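Local coordinates for haloacid dehalogenase domain protein hydrolase (Planctomyces limnophilus, PDB 4OVY) that binds calcium and is probably a hydrolase, a putative phosphatase of the haloacid dehalogenase (HAD) superfamily, at residues Gly185-Leu190 / Glu206-Asp211. Numbering follows the deposited sequence.
With EDO (1,2-ethanediol), chain D; EDO (1,2-ethanediol), chain I.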
# COMPACT_ATOMS: atom_id res chain seq x y z
N GLY A 185 -8.12 1.07 3.02
CA GLY A 185 -9.22 1.37 3.92
C GLY A 185 -8.78 2.26 5.07
O GLY A 185 -7.66 2.76 5.11
N SER A 186 -9.69 2.45 6.02
CA SER A 186 -9.36 3.18 7.24
C SER A 186 -8.60 2.24 8.18
O SER A 186 -8.76 1.02 8.10
CB SER A 186 -10.62 3.70 7.91
OG SER A 186 -11.28 4.64 7.08
N SER A 187 -7.79 2.80 9.06
CA SER A 187 -6.93 1.99 9.92
C SER A 187 -6.59 2.66 11.25
O SER A 187 -6.69 3.89 11.40
CB SER A 187 -5.63 1.64 9.17
OG SER A 187 -4.93 2.81 8.76
N VAL A 188 -6.23 1.83 12.22
CA VAL A 188 -5.59 2.28 13.46
C VAL A 188 -4.09 2.07 13.35
O VAL A 188 -3.62 1.33 12.47
CB VAL A 188 -6.10 1.52 14.70
CG1 VAL A 188 -7.60 1.70 14.85
CG2 VAL A 188 -5.72 0.04 14.66
N LYS A 189 -3.34 2.71 14.24
CA LYS A 189 -1.90 2.52 14.28
C LYS A 189 -1.56 1.15 14.87
O LYS A 189 -2.32 0.58 15.66
CB LYS A 189 -1.22 3.62 15.09
CG LYS A 189 -1.29 4.99 14.42
CD LYS A 189 -0.38 5.98 15.12
CE LYS A 189 -0.66 7.41 14.67
NZ LYS A 189 -0.39 7.59 13.22
N LEU A 190 -0.41 0.64 14.46
CA LEU A 190 0.14 -0.61 14.97
C LEU A 190 1.47 -0.38 15.66
O LEU A 190 2.17 0.59 15.37
CB LEU A 190 0.36 -1.60 13.82
CG LEU A 190 -0.89 -2.04 13.07
CD1 LEU A 190 -0.50 -2.91 11.87
CD2 LEU A 190 -1.85 -2.79 13.99
N GLU A 206 -5.36 4.43 18.63
CA GLU A 206 -4.96 5.64 17.95
C GLU A 206 -5.31 5.47 16.47
O GLU A 206 -5.02 4.42 15.90
CB GLU A 206 -3.46 5.84 18.12
CG GLU A 206 -2.99 7.27 18.05
CD GLU A 206 -1.49 7.39 18.21
OE1 GLU A 206 -0.88 6.51 18.86
OE2 GLU A 206 -0.91 8.36 17.67
N LEU A 207 -5.93 6.49 15.88
CA LEU A 207 -6.27 6.46 14.46
C LEU A 207 -5.02 6.61 13.61
O LEU A 207 -4.14 7.41 13.92
CB LEU A 207 -7.24 7.59 14.09
CG LEU A 207 -8.68 7.50 14.59
CD1 LEU A 207 -9.44 8.74 14.13
CD2 LEU A 207 -9.35 6.22 14.10
N ASN A 208 -4.96 5.86 12.52
CA ASN A 208 -3.90 6.02 11.54
C ASN A 208 -4.40 6.81 10.34
O ASN A 208 -3.77 7.78 9.92
CB ASN A 208 -3.38 4.65 11.10
CG ASN A 208 -2.22 4.76 10.13
OD1 ASN A 208 -1.29 5.53 10.36
ND2 ASN A 208 -2.26 3.98 9.05
N PHE A 209 -5.53 6.39 9.78
CA PHE A 209 -6.03 6.99 8.55
C PHE A 209 -7.51 6.71 8.34
O PHE A 209 -7.98 5.61 8.61
CB PHE A 209 -5.23 6.46 7.36
CG PHE A 209 -5.51 7.17 6.07
CD1 PHE A 209 -5.03 8.46 5.85
CD2 PHE A 209 -6.27 6.56 5.08
CE1 PHE A 209 -5.30 9.11 4.66
CE2 PHE A 209 -6.53 7.21 3.89
CZ PHE A 209 -6.05 8.49 3.68
N ILE A 210 -8.23 7.73 7.87
CA ILE A 210 -9.63 7.63 7.49
C ILE A 210 -9.73 7.81 5.98
O ILE A 210 -9.47 8.90 5.45
CB ILE A 210 -10.50 8.70 8.21
CG1 ILE A 210 -10.36 8.56 9.74
CG2 ILE A 210 -11.95 8.60 7.79
CD1 ILE A 210 -10.68 7.18 10.29
N ASP A 211 -10.13 6.74 5.30
CA ASP A 211 -10.09 6.66 3.84
C ASP A 211 -11.46 6.96 3.21
O ASP A 211 -12.06 6.09 2.56
CB ASP A 211 -9.62 5.25 3.44
CG ASP A 211 -9.43 5.10 1.94
OD1 ASP A 211 -8.76 5.96 1.35
OD2 ASP A 211 -9.93 4.09 1.38
C1 EDO D . -4.82 3.21 3.82
O1 EDO D . -5.13 1.85 3.51
C2 EDO D . -4.30 3.35 5.25
O2 EDO D . -5.26 2.88 6.21
C1 EDO I . 0.62 3.05 7.44
O1 EDO I . -0.59 3.33 6.71
C2 EDO I . 1.76 3.82 6.81
O2 EDO I . 1.36 5.18 6.65
O HOH W 1 1.38 5.93 11.02
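Lys189, Asn208 and Ser187 bury the most surface where strand 183-195 runs antiparallel to the short strand 207-209. The bulge between them is diagnosed at Ser187 O, which accepts from Asn208 N (2.9 Å) and from Phe209 N (3.2 Å), both arriving from the same face of the carbonyl plane. In return, Ser187 N donates to Phe209 O within that carbonyl's plane, and Lys189 N closes the other end on Glu206 O. With CG anti to the backbone N (chi1 -177°), Asn208 sends ND2 to Ser187 OG at 2.9 Å, the acceptor lying close to the amide plane. This hydroxyl in turn donates to O2 of the chain D ethanediol, while ND2 also donates to O1 of the chain I ethanediol; both diols probably come from the crystallisation liquor. At the amide's carbonyl end, OD1 accepts from a water, to which Lys189 NZ donates weakly. An alanine in place of Asn208 would probably leave Ser187 OG without its amide donor and that water without its carbonyl acceptor. Lys189 lays its aliphatic chain across the Glu206 carboxylate, CE lying 3.2 Å from OE2, yet NZ stays 4.5 Å from the same oxygen, too far for a salt bridge. At the end nearer the calcium ion, about 10 Å from the Asp211 side chain, Ser186 OG accepts from Asp211 N (3.0 Å, 169° at the hydrogen) and is also hydrogen-bonded to Gly162 O. Gln222 of the second subunit packs on Ser187 and Asn208, its NE2 hydrogen-bonded to Val188 O. Asn208 and Phe209, both facing Ser187, make this a classic beta bulge, here on an antiparallel extension of the HAD domain's central sheet.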